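Local coordinates for universal stress protein (Pseudomonas aeruginosa UCBPP-PA14, PDB 7MQ5) that is of unknown function but belongs to the universal stress protein family, whose members probably help bacteria withstand stress, at residues V42-K45 with R46-H49; N145-G148 with E149-S152; R205-Q208 with A209-F213; G212-D215 with E216-H219; A260-V263 with L264-E268. All coordinates share one frame; numbering follows the deposited sequence. Where two conformers were deposited one is given.

Interaction 1 (V42-K45 with R46-H49)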
loop_
_atom_site.group_PDB
_atom_site.type_symbol
_atom_site.label_atom_id
_atom_site.label_comp_id
_atom_site.label_asym_id
_atom_site.label_seq_id
_atom_site.Cartn_x
_atom_site.Cartn_y
_atom_site.Cartn_z
ATOM N N VAL A 42 9.267 -4.128 17.148
ATOM C CA VAL A 42 8.293 -4.935 17.932
ATOM C C VAL A 42 7.557 -3.955 18.851
ATOM O O VAL A 42 8.226 -3.236 19.600
ATOM C CB VAL A 42 8.952 -6.075 18.726
ATOM C CG1 VAL A 42 7.936 -6.749 19.636
ATOM C CG2 VAL A 42 9.611 -7.086 17.806
ATOM N N CYS A 43 6.231 -3.956 18.784
ATOM C CA CYS A 43 5.393 -3.056 19.606
ATOM C C CYS A 43 4.875 -3.834 20.814
ATOM O O CYS A 43 3.863 -4.541 20.685
ATOM C CB CYS A 43 4.232 -2.503 18.796
ATOM S SG CYS A 43 4.762 -1.591 17.331
ATOM N N GLU A 44 5.573 -3.718 21.941
ATOM C CA GLU A 44 5.182 -4.453 23.165
ATOM C C GLU A 44 5.937 -3.864 24.347
ATOM O O GLU A 44 7.089 -3.431 24.166
ATOM C CB GLU A 44 5.528 -5.936 23.040
ATOM C CG GLU A 44 5.096 -6.752 24.248
ATOM C CD GLU A 44 5.396 -8.238 24.186
ATOM O OE1 GLU A 44 5.374 -8.805 23.070
ATOM O OE2 GLU A 44 5.638 -8.828 25.264
ATOM N N LYS A 45 5.307 -3.886 25.515
ATOM C CA LYS A 45 5.962 -3.396 26.749
ATOM C C LYS A 45 6.522 -4.556 27.580
ATOM O O LYS A 45 7.656 -4.433 28.070
ATOM C CB LYS A 45 4.949 -2.635 27.609
ATOM C CG LYS A 45 5.506 -2.042 28.896
ATOM C CD LYS A 45 4.484 -1.285 29.718
ATOM C CE LYS A 45 3.433 -2.174 30.350
ATOM N NZ LYS A 45 2.495 -1.406 31.203
ATOM N N ARG A 46 5.786 -5.665 27.697
ATOM C CA ARG A 46 6.137 -6.653 28.758
ATOM C C ARG A 46 7.418 -7.455 28.495
ATOM O O ARG A 46 8.354 -7.376 29.330
ATOM C CB ARG A 46 4.979 -7.626 28.988
ATOM C CG ARG A 46 5.296 -8.687 30.036
ATOM C CD ARG A 46 4.107 -9.543 30.401
ATOM N NE ARG A 46 3.609 -10.317 29.284
ATOM C CZ ARG A 46 3.886 -11.595 29.034
ATOM N NH1 ARG A 46 4.670 -12.289 29.839
ATOM N NH2 ARG A 46 3.363 -12.173 27.966
ATOM N N ARG A 47 7.439 -8.286 27.461
ATOM C CA ARG A 47 8.599 -9.203 27.305
ATOM C C ARG A 47 9.806 -8.473 26.707
ATOM O O ARG A 47 9.621 -7.571 25.890
ATOM C CB ARG A 47 8.200 -10.407 26.454
ATOM C CG ARG A 47 7.140 -11.278 27.108
ATOM C CD ARG A 47 6.585 -12.308 26.155
ATOM N NE ARG A 47 5.918 -11.657 25.038
ATOM C CZ ARG A 47 5.343 -12.293 24.025
ATOM N NH1 ARG A 47 4.759 -11.613 23.056
ATOM N NH2 ARG A 47 5.365 -13.612 23.970
ATOM N N ASP A 48 11.003 -8.874 27.117
ATOM C CA ASP A 48 12.268 -8.302 26.592
ATOM C C ASP A 48 12.619 -9.071 25.313
ATOM O O ASP A 48 13.087 -10.207 25.416
ATOM C CB ASP A 48 13.383 -8.365 27.637
ATOM C CG ASP A 48 14.688 -7.723 27.203
ATOM O OD1 ASP A 48 14.821 -7.437 26.008
ATOM O OD2 ASP A 48 15.559 -7.508 28.080
ATOM N N HIS A 49 12.373 -8.465 24.152
ATOM C CA HIS A 49 12.662 -9.140 22.857
ATOM C C HIS A 49 14.048 -8.751 22.324
ATOM O O HIS A 49 14.334 -9.106 21.176
ATOM C CB HIS A 49 11.577 -8.806 21.827
ATOM C CG HIS A 49 10.229 -9.315 22.187
ATOM N ND1 HIS A 49 9.952 -10.661 22.232
ATOM C CD2 HIS A 49 9.079 -8.671 22.473
ATOM C CE1 HIS A 49 8.683 -10.827 22.551
ATOM N NE2 HIS A 49 8.120 -9.618 22.688
#
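E44 OE2 is gripped by two N-H groups of R47, one from the side chain and one from the backbone. The contact closes the turn from strand 37-43 into helix 50-62, a beta-to-alpha connection of the alpha/beta fold. R47 NE lies 2.9 Å from E44 OE2 and meets its syn lone pair, close to the guanidinium plane. R47 NH1 bonds to E44 OE1, also at 2.9 Å. The salt bridge is therefore side-on and two-pronged, with carboxylate and guanidinium planes only 25° apart. R47 N reaches E44 OE2 on the anti side at 2.9 Å, so the same carboxylate also holds the backbone of the turn. E44 reaches across because its CG is anti to the backbone N (chi1 -178°) and its chain stays extended. R47 NH1 has a second acid partner in D17, and P16 packs against E44, R47 and H49. Four N-H groups share the two oxygens, which would probably keep E44 ionised. H49, the N-cap residue of helix 50-62, stands with its ring nearly perpendicular to the carboxylate. V42 CG1 touches H49 CD2 at 3.6 Å. H49 NE2 donates to E44 OE1 at 2.9 Å, from the face of the carboxylate plane opposite R47 NH1.

Interaction 2 (N145-G148 with E149-S152)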
loop_
_atom_site.group_PDB
_atom_site.type_symbol
_atom_site.label_atom_id
_atom_site.label_comp_id
_atom_site.label_asym_id
_atom_site.label_seq_id
_atom_site.Cartn_x
_atom_site.Cartn_y
_atom_site.Cartn_z
ATOM N N ASN A 145 -10.660 11.276 -14.615
ATOM C CA ASN A 145 -10.357 12.555 -13.909
ATOM C C ASN A 145 -8.868 12.883 -14.066
ATOM O O ASN A 145 -8.044 12.064 -13.606
ATOM C CB ASN A 145 -10.760 12.496 -12.433
ATOM C CG ASN A 145 -10.625 13.825 -11.718
ATOM O OD1 ASN A 145 -9.780 14.651 -12.067
ATOM N ND2 ASN A 145 -11.441 14.036 -10.699
ATOM N N ASN A 146 -8.548 14.029 -14.684
ATOM C CA ASN A 146 -7.127 14.424 -14.897
ATOM C C ASN A 146 -6.845 15.812 -14.301
ATOM O O ASN A 146 -5.973 16.501 -14.861
ATOM C CB ASN A 146 -6.724 14.365 -16.377
ATOM C CG ASN A 146 -7.379 15.427 -17.236
ATOM O OD1 ASN A 146 -8.432 15.962 -16.886
ATOM N ND2 ASN A 146 -6.765 15.734 -18.368
ATOM N N ASP A 147 -7.510 16.191 -13.196
ATOM C CA ASP A 147 -7.177 17.490 -12.542
ATOM C C ASP A 147 -5.807 17.308 -11.880
ATOM O O ASP A 147 -5.347 16.154 -11.796
ATOM C CB ASP A 147 -8.289 17.993 -11.613
ATOM C CG ASP A 147 -8.467 17.248 -10.299
ATOM O OD1 ASP A 147 -7.522 16.545 -9.874
ATOM O OD2 ASP A 147 -9.557 17.392 -9.693
ATOM N N GLY A 148 -5.167 18.400 -11.469
ATOM C CA GLY A 148 -3.805 18.332 -10.903
ATOM C C GLY A 148 -3.670 17.304 -9.793
ATOM O O GLY A 148 -2.656 16.566 -9.766
ATOM N N GLU A 149 -4.672 17.230 -8.915
ATOM C CA GLU A 149 -4.625 16.310 -7.748
ATOM C C GLU A 149 -4.719 14.847 -8.204
ATOM O O GLU A 149 -3.946 14.006 -7.682
ATOM C CB GLU A 149 -5.731 16.686 -6.764
ATOM C CG GLU A 149 -5.633 18.136 -6.327
ATOM C CD GLU A 149 -6.513 18.569 -5.169
ATOM O OE1 GLU A 149 -7.118 17.693 -4.515
ATOM O OE2 GLU A 149 -6.581 19.789 -4.920
ATOM N N HIS A 150 -5.617 14.535 -9.142
ATOM C CA HIS A 150 -5.725 13.123 -9.602
ATOM C C HIS A 150 -4.515 12.775 -10.477
ATOM O O HIS A 150 -4.027 11.643 -10.368
ATOM C CB HIS A 150 -7.079 12.849 -10.264
ATOM C CG HIS A 150 -8.206 12.796 -9.289
ATOM N ND1 HIS A 150 -8.836 13.932 -8.830
ATOM C CD2 HIS A 150 -8.800 11.754 -8.668
ATOM C CE1 HIS A 150 -9.785 13.592 -7.976
ATOM N NE2 HIS A 150 -9.783 12.261 -7.860
ATOM N N ARG A 151 -4.020 13.713 -11.290
ATOM C CA ARG A 151 -2.833 13.397 -12.134
ATOM C C ARG A 151 -1.661 12.966 -11.243
ATOM O O ARG A 151 -1.024 11.952 -11.549
ATOM C CB ARG A 151 -2.407 14.582 -13.014
ATOM C CG ARG A 151 -3.336 14.865 -14.184
ATOM C CD ARG A 151 -2.696 15.759 -15.238
ATOM N NE ARG A 151 -2.148 17.001 -14.697
ATOM C CZ ARG A 151 -2.811 18.152 -14.560
ATOM N NH1 ARG A 151 -4.081 18.254 -14.916
ATOM N NH2 ARG A 151 -2.188 19.204 -14.058
ATOM N N SER A 152 -1.412 13.720 -10.172
ATOM C CA SER A 152 -0.303 13.436 -9.228
ATOM C C SER A 152 -0.522 12.083 -8.542
ATOM O O SER A 152 0.412 11.270 -8.520
ATOM C CB SER A 152 -0.181 14.540 -8.208
ATOM O OG SER A 152 0.760 14.202 -7.205
#
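E149 opens 149-152, with its CB 3.6 Å from D147 OD1 at the start of helix 148-167. H150 comes next and carries much of the contact. H150 N and H150 ND1 both donate to D147 OD1, at 2.9 Å and 3.1 Å. The first bond runs nearly along the C-O axis. The second comes from above the carboxylate plane but lies in the plane of the imidazole. D147 can bend back to meet both because its CG sits between its own backbone N and carbonyl carbon (chi1 72°). The N145 amide stacks over one face of the H150 ring, the two planes 28° apart. N145 CB adds a CH-pi contact over the same ring. N145 OD1 accepts from D147 N at 3.0 Å, an Asx turn that steadies the residue before the helix. R151 N bonds to D147 O, while NH1 curls back to N146 O at 2.6 Å, tilted from the guanidinium plane. One guanidinium face lies over G148 CA. S152 N bonds to G148 O, an ordinary helical step. Together these contacts make a helix N-terminus with an aspartate N-cap, entered through an Asx turn.

Interaction 3 (R205-Q208 with A209-F213); sequences RTFQ and AEYGF
F207 meets Y211 and F213 in an aromatic cluster at the C-terminal end of helix 193-211, where the chain leaves through a Schellman motif at G212. F207 CB starts out directed away from the residues that follow. With CG anti to the backbone N (chi1 178°), the ring comes back beside the end of the helix. F207 CG lies 4.2 Å from Y211 CD2. Further along one edge, CD1 and CE1 come closer to Y211, and F207 CE1 reaches Y211 CD2 at 3.6 Å. Y211 CD2 sits over one face of the F207 ring, toward its rim. The two planes are 41° apart, so the pair is oblique. On the other edge, F207 CE2 meets F213 CD2 at 3.7 Å. These two rings are near parallel, 24° apart, but slid so far that they barely overlap. F207 CZ, at the tip, touches both Y211 CD2 and F213 CE2. I158 of helix 148-167 touches both Y211 and F213, and strand 171-178 supports F213 through L172 and V174. The cluster thus faces the sheet and the neighbouring helix. The backbone closes the helix beneath it. Y211 N bonds to F207 O at 2.9 Å. G212 takes positive phi, which turns the chain so that F213 N can donate to Q208 O. The Q208 amide runs alongside the exit, and its NE2 bonds to D215. Y211 O lies over the centre of the F213 ring, 3.8 Å above its plane.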
loop_
_atom_site.group_PDB
_atom_site.type_symbol
_atom_site.label_atom_id
_atom_site.label_comp_id
_atom_site.label_asym_id
_atom_site.label_seq_id
_atom_site.Cartn_x
_atom_site.Cartn_y
_atom_site.Cartn_z
ATOM N N ARG A 205 -7.595 6.995 -24.054
ATOM C CA ARG A 205 -6.545 6.754 -25.082
ATOM C C ARG A 205 -5.279 7.547 -24.735
ATOM O O ARG A 205 -4.182 7.005 -24.933
ATOM C CB ARG A 205 -7.065 7.067 -26.485
ATOM C CG ARG A 205 -8.138 6.105 -26.978
ATOM C CD ARG A 205 -7.689 4.652 -27.000
ATOM N NE ARG A 205 -8.708 3.758 -27.539
ATOM C CZ ARG A 205 -8.612 2.431 -27.585
ATOM N NH1 ARG A 205 -7.537 1.817 -27.114
ATOM N NH2 ARG A 205 -9.599 1.718 -28.099
ATOM N N THR A 206 -5.430 8.763 -24.212
ATOM C CA THR A 206 -4.246 9.570 -23.825
ATOM C C THR A 206 -3.509 8.865 -22.681
ATOM O O THR A 206 -2.260 8.777 -22.733
ATOM C CB THR A 206 -4.658 10.992 -23.444
ATOM O OG1 THR A 206 -5.169 11.582 -24.638
ATOM C CG2 THR A 206 -3.511 11.814 -22.902
ATOM N N PHE A 207 -4.257 8.388 -21.683
ATOM C CA PHE A 207 -3.652 7.665 -20.539
ATOM C C PHE A 207 -2.868 6.445 -21.032
ATOM O O PHE A 207 -1.734 6.220 -20.585
ATOM C CB PHE A 207 -4.754 7.244 -19.567
ATOM C CG PHE A 207 -4.267 6.457 -18.379
ATOM C CD1 PHE A 207 -3.892 7.103 -17.216
ATOM C CD2 PHE A 207 -4.194 5.075 -18.427
ATOM C CE1 PHE A 207 -3.459 6.377 -16.117
ATOM C CE2 PHE A 207 -3.755 4.350 -17.332
ATOM C CZ PHE A 207 -3.376 5.005 -16.185
ATOM N N GLN A 208 -3.436 5.720 -21.990
ATOM C CA GLN A 208 -2.802 4.487 -22.513
ATOM C C GLN A 208 -1.474 4.811 -23.213
ATOM O O GLN A 208 -0.508 4.044 -23.037
ATOM C CB GLN A 208 -3.797 3.779 -23.426
ATOM C CG GLN A 208 -3.336 2.410 -23.869
ATOM C CD GLN A 208 -4.430 1.634 -24.557
ATOM O OE1 GLN A 208 -5.488 2.165 -24.886
ATOM N NE2 GLN A 208 -4.173 0.359 -24.787
ATOM N N ALA A 209 -1.426 5.892 -23.990
ATOM C CA ALA A 209 -0.169 6.279 -24.671
ATOM C C ALA A 209 0.838 6.821 -23.651
ATOM O O ALA A 209 2.008 6.411 -23.687
ATOM C CB ALA A 209 -0.455 7.300 -25.742
ATOM N N GLU A 210 0.380 7.697 -22.754
ATOM C CA GLU A 210 1.285 8.324 -21.759
ATOM C C GLU A 210 1.977 7.232 -20.943
ATOM O O GLU A 210 3.203 7.322 -20.713
ATOM C CB GLU A 210 0.497 9.249 -20.831
ATOM C CG GLU A 210 1.358 9.922 -19.778
ATOM C CD GLU A 210 0.646 10.995 -18.975
ATOM O OE1 GLU A 210 -0.549 11.211 -19.224
ATOM O OE2 GLU A 210 1.297 11.614 -18.127
ATOM N N TYR A 211 1.210 6.229 -20.524
ATOM C CA TYR A 211 1.753 5.187 -19.619
ATOM C C TYR A 211 2.129 3.886 -20.344
ATOM O O TYR A 211 2.560 2.930 -19.660
ATOM C CB TYR A 211 0.767 4.988 -18.468
ATOM C CG TYR A 211 0.750 6.120 -17.475
ATOM C CD1 TYR A 211 1.758 6.225 -16.534
ATOM C CD2 TYR A 211 -0.240 7.082 -17.470
ATOM C CE1 TYR A 211 1.774 7.242 -15.600
ATOM C CE2 TYR A 211 -0.240 8.109 -16.542
ATOM C CZ TYR A 211 0.775 8.195 -15.604
ATOM O OH TYR A 211 0.812 9.198 -14.670
ATOM N N GLY A 212 1.978 3.831 -21.662
ATOM C CA GLY A 212 2.428 2.644 -22.417
ATOM C C GLY A 212 1.755 1.350 -21.988
ATOM O O GLY A 212 2.472 0.342 -21.770
ATOM N N PHE A 213 0.429 1.366 -21.870
ATOM C CA PHE A 213 -0.316 0.137 -21.511
ATOM C C PHE A 213 -0.961 -0.494 -22.739
ATOM O O PHE A 213 -1.495 0.229 -23.577
ATOM C CB PHE A 213 -1.377 0.445 -20.456
ATOM C CG PHE A 213 -0.793 0.778 -19.110
ATOM C CD1 PHE A 213 0.033 -0.134 -18.467
ATOM C CD2 PHE A 213 -1.103 1.964 -18.460
ATOM C CE1 PHE A 213 0.568 0.147 -17.222
ATOM C CE2 PHE A 213 -0.576 2.232 -17.202
ATOM C CZ PHE A 213 0.281 1.339 -16.604
#

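Interaction 4 (G212-D215 with E216-H219); sequences GFSD and EQLH
S214 O accepts from both Q217 N and L218 N, each at 3.2 Å, as the backbone turns tightly between helix 193-211 and strand 218-222. This is an alpha-to-beta connection of the alpha/beta fold, and it leads into an outermost strand of the sheet within the chain. Both donors approach the same face of the carbonyl. Q217 N stands well above its plane, whereas L218 N is only 19° out of it. The Q217 side chain folds back over the turn. Its CG is anti to the carbonyl carbon (chi1 -76°), and the chain then runs extended. Q217 OE1 receives S214 N at 2.9 Å. The bond is nearly straight and lies in the carbonyl plane on a lone pair. The amide end meets the F213 ring at its edge, with Q217 OE1 3.7 Å from F213 CD1. Amide and ring planes are 74° apart, so the amide stands steeply against the ring. The other end of the amide is also held, because Q217 NE2 donates to L172 O of strand 171-178. These bonds fix the rotation of the amide group. S214 OG points back over the turn and takes a weak bond from Q217 N at 3.1 Å. It also packs against Q217 CG at 3.3 Å. L218 CB lies beside F213 CB, and the L218 side chain also packs on C204 and F207 of helix 193-211. A water donates to Q217 OE1 at 2.8 Å and to G212 O at 2.9 Å, bridging the amide to the end of the helix.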
loop_
_atom_site.group_PDB
_atom_site.type_symbol
_atom_site.label_atom_id
_atom_site.label_comp_id
_atom_site.label_asym_id
_atom_site.label_seq_id
_atom_site.Cartn_x
_atom_site.Cartn_y
_atom_site.Cartn_z
ATOM N N GLY A 212 1.978 3.831 -21.662
ATOM C CA GLY A 212 2.428 2.644 -22.417
ATOM C C GLY A 212 1.755 1.350 -21.988
ATOM O O GLY A 212 2.472 0.342 -21.770
ATOM N N PHE A 213 0.429 1.366 -21.870
ATOM C CA PHE A 213 -0.316 0.137 -21.511
ATOM C C PHE A 213 -0.961 -0.494 -22.739
ATOM O O PHE A 213 -1.495 0.229 -23.577
ATOM C CB PHE A 213 -1.377 0.445 -20.456
ATOM C CG PHE A 213 -0.793 0.778 -19.110
ATOM C CD1 PHE A 213 0.033 -0.134 -18.467
ATOM C CD2 PHE A 213 -1.103 1.964 -18.460
ATOM C CE1 PHE A 213 0.568 0.147 -17.222
ATOM C CE2 PHE A 213 -0.576 2.232 -17.202
ATOM C CZ PHE A 213 0.281 1.339 -16.604
ATOM N N SER A 214 -0.904 -1.824 -22.804
ATOM C CA SER A 214 -1.590 -2.592 -23.867
ATOM C C SER A 214 -3.085 -2.616 -23.549
ATOM O O SER A 214 -3.464 -2.361 -22.390
ATOM C CB SER A 214 -1.074 -4.000 -23.941
ATOM O OG SER A 214 -1.467 -4.727 -22.783
ATOM N N ASP A 215 -3.904 -2.983 -24.526
ATOM C CA ASP A 215 -5.356 -3.130 -24.261
ATOM C C ASP A 215 -5.570 -4.220 -23.197
ATOM O O ASP A 215 -6.473 -4.068 -22.368
ATOM C CB ASP A 215 -6.117 -3.517 -25.532
ATOM C CG ASP A 215 -6.118 -2.478 -26.642
ATOM O OD1 ASP A 215 -5.798 -1.307 -26.368
ATOM O OD2 ASP A 215 -6.446 -2.852 -27.774
ATOM N N GLU A 216 -4.720 -5.257 -23.226
ATOM C CA GLU A 216 -4.821 -6.454 -22.340
ATOM C C GLU A 216 -4.448 -6.111 -20.887
ATOM O O GLU A 216 -4.896 -6.842 -19.981
ATOM C CB GLU A 216 -3.947 -7.576 -22.907
ATOM C CG GLU A 216 -4.463 -8.169 -24.218
ATOM C CD GLU A 216 -4.392 -7.305 -25.475
ATOM O OE1 GLU A 216 -3.438 -6.499 -25.608
ATOM O OE2 GLU A 216 -5.287 -7.461 -26.342
ATOM N N GLN A 217 -3.652 -5.061 -20.673
ATOM C CA GLN A 217 -3.242 -4.574 -19.330
ATOM C C GLN A 217 -4.252 -3.598 -18.729
ATOM O O GLN A 217 -4.288 -3.496 -17.504
ATOM C CB GLN A 217 -1.924 -3.808 -19.414
ATOM C CG GLN A 217 -0.708 -4.690 -19.581
ATOM C CD GLN A 217 0.512 -3.814 -19.682
ATOM O OE1 GLN A 217 0.670 -3.050 -20.637
ATOM N NE2 GLN A 217 1.372 -3.906 -18.676
ATOM N N LEU A 218 -4.976 -2.857 -19.564
ATOM C CA LEU A 218 -5.868 -1.776 -19.071
ATOM C C LEU A 218 -7.317 -2.270 -19.062
ATOM O O LEU A 218 -7.865 -2.554 -20.136
ATOM C CB LEU A 218 -5.678 -0.550 -19.976
ATOM C CG LEU A 218 -6.385 0.736 -19.544
ATOM C CD1 LEU A 218 -6.025 1.130 -18.121
ATOM C CD2 LEU A 218 -6.050 1.870 -20.500
ATOM N N HIS A 219 -7.890 -2.401 -17.871
ATOM C CA HIS A 219 -9.295 -2.824 -17.653
ATOM C C HIS A 219 -10.128 -1.556 -17.473
ATOM O O HIS A 219 -10.014 -0.932 -16.415
ATOM C CB HIS A 219 -9.390 -3.745 -16.424
ATOM C CG HIS A 219 -8.586 -4.996 -16.535
ATOM N ND1 HIS A 219 -9.169 -6.229 -16.735
ATOM C CD2 HIS A 219 -7.254 -5.212 -16.463
ATOM C CE1 HIS A 219 -8.227 -7.152 -16.790
ATOM N NE2 HIS A 219 -7.046 -6.550 -16.643
HETATM O O HOH W 1 2.589 -2.430 -22.588
#

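Interaction 5 (A260-V263 with L264-E268)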
loop_
_atom_site.group_PDB
_atom_site.type_symbol
_atom_site.label_atom_id
_atom_site.label_comp_id
_atom_site.label_asym_id
_atom_site.label_seq_id
_atom_site.Cartn_x
_atom_site.Cartn_y
_atom_site.Cartn_z
ATOM N N ALA A 260 -11.844 3.330 -0.945
ATOM C CA ALA A 260 -10.697 2.666 -0.295
ATOM C C ALA A 260 -11.158 1.899 0.950
ATOM O O ALA A 260 -10.604 0.820 1.198
ATOM C CB ALA A 260 -9.608 3.673 0.010
ATOM N N GLU A 261 -12.145 2.413 1.689
ATOM C CA GLU A 261 -12.627 1.681 2.893
ATOM C C GLU A 261 -13.147 0.299 2.485
ATOM O O GLU A 261 -12.721 -0.727 3.059
ATOM C CB GLU A 261 -13.737 2.464 3.592
ATOM C CG GLU A 261 -13.243 3.674 4.360
ATOM C CD GLU A 261 -14.343 4.456 5.053
ATOM O OE1 GLU A 261 -15.529 4.180 4.780
ATOM O OE2 GLU A 261 -14.014 5.333 5.867
ATOM N N VAL A 262 -14.024 0.267 1.488
ATOM C CA VAL A 262 -14.618 -1.032 1.066
ATOM C C VAL A 262 -13.536 -1.935 0.466
ATOM O O VAL A 262 -13.470 -3.115 0.833
ATOM C CB VAL A 262 -15.779 -0.806 0.082
ATOM C CG1 VAL A 262 -16.298 -2.125 -0.470
ATOM C CG2 VAL A 262 -16.908 -0.008 0.723
ATOM N N VAL A 263 -12.712 -1.408 -0.436
ATOM C CA VAL A 263 -11.680 -2.249 -1.103
ATOM C C VAL A 263 -10.712 -2.843 -0.060
ATOM O O VAL A 263 -10.385 -4.039 -0.140
ATOM C CB VAL A 263 -10.974 -1.404 -2.184
ATOM C CG1 VAL A 263 -9.736 -2.072 -2.745
ATOM C CG2 VAL A 263 -11.952 -1.018 -3.282
ATOM N N LEU A 264 -10.254 -2.041 0.893
ATOM C CA LEU A 264 -9.267 -2.544 1.885
ATOM C C LEU A 264 -9.846 -3.669 2.743
ATOM O O LEU A 264 -9.071 -4.528 3.175
ATOM C CB LEU A 264 -8.800 -1.372 2.754
ATOM C CG LEU A 264 -7.567 -0.651 2.222
ATOM C CD1 LEU A 264 -7.470 0.779 2.746
ATOM C CD2 LEU A 264 -6.316 -1.459 2.534
ATOM N N ASP A 265 -11.155 -3.651 2.973
ATOM C CA ASP A 265 -11.835 -4.681 3.801
ATOM C C ASP A 265 -12.282 -5.875 2.947
ATOM O O ASP A 265 -12.848 -6.805 3.535
ATOM C CB ASP A 265 -13.053 -4.090 4.519
ATOM C CG ASP A 265 -12.775 -3.485 5.890
ATOM O OD1 ASP A 265 -11.622 -3.592 6.381
ATOM O OD2 ASP A 265 -13.720 -2.912 6.465
ATOM N N THR A 266 -12.018 -5.859 1.633
ATOM C CA THR A 266 -12.516 -6.916 0.708
ATOM C C THR A 266 -11.359 -7.629 -0.001
ATOM O O THR A 266 -11.443 -8.833 -0.230
ATOM C CB THR A 266 -13.466 -6.322 -0.350
ATOM O OG1 THR A 266 -14.505 -5.616 0.327
ATOM C CG2 THR A 266 -14.071 -7.353 -1.277
ATOM N N LEU A 267 -10.322 -6.896 -0.370
ATOM C CA LEU A 267 -9.228 -7.510 -1.158
ATOM C C LEU A 267 -8.569 -8.648 -0.388
ATOM O O LEU A 267 -8.412 -8.553 0.854
ATOM C CB LEU A 267 -8.182 -6.447 -1.485
ATOM C CG LEU A 267 -8.584 -5.416 -2.540
ATOM C CD1 LEU A 267 -7.562 -4.294 -2.564
ATOM C CD2 LEU A 267 -8.712 -6.042 -3.922
ATOM N N GLU A 268 -8.144 -9.658 -1.141
ATOM C CA GLU A 268 -7.365 -10.801 -0.607
ATOM C C GLU A 268 -5.888 -10.611 -0.965
ATOM O O GLU A 268 -5.058 -11.341 -0.422
ATOM C CB GLU A 268 -7.933 -12.114 -1.139
ATOM C CG GLU A 268 -9.367 -12.359 -0.682
ATOM C CD GLU A 268 -10.006 -13.675 -1.092
ATOM O OE1 GLU A 268 -9.671 -14.196 -2.172
ATOM O OE2 GLU A 268 -10.824 -14.192 -0.306
HETATM O O HOH W 2 -14.026 -0.377 5.891
#
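T266 OG1 donates to V262 O at 2.8 Å, the shortest bond between protein atoms in this turn. The hydroxyl lies above the carbonyl plane, not on a lone pair. It gets there because OG1 is anti to the carbonyl carbon of T266 (chi1 -55°). V262 and T266 run side by side and point the same way. V263 O is shared by two backbone donors. L267 N meets it nearly head-on at 2.9 Å, and T266 N comes from above the plane at 3.0 Å. Earlier in the turn, L264 N bonds to A260 O at 2.9 Å. D265 N makes weak bonds to E261 O and V262 O. A water adds a further link, donating to D265 OD2 at 2.6 Å and weakly to E261 O. Farther out, D265 OD1 takes N-H groups from L108 and W113, which fix the carboxylate. K127 NZ donates to the carbonyls of L264 and L267. I229 and A233 of helix 225-236 pack on V263 and L267, while I243 of strand 240-244 meets A260 and L264. This is a helix C-terminus where a threonine hydroxyl bonds back to a carbonyl of the last turn, in the alpha-to-beta connection from helix 258-264 to strand 270-274 of the universal stress protein fold.

How the interactions relate
The interactions follow the chain in the order 1, 2, 3, 4, 5, and all lie at turns or helix ends around one mixed sheet. Interactions 3 and 4 share G212 and F213, with centres about 8 Å apart. They join helix 193-211 to strand 218-222 and touch at the helix end, for instance through F207 and L218. Interaction 2 begins helix 148-167, its centre about 15 Å from that of interaction 3. Interaction 5 lies closer to the chain's centre in space, about 12 Å from it. Interaction 1 runs from the end of strand 37-43 to the start of helix 50-62 and lies about 49 Å, centre to centre, from interaction 3, across the chain's centre. The five contacts thus shape connections along both halves of the long sheet.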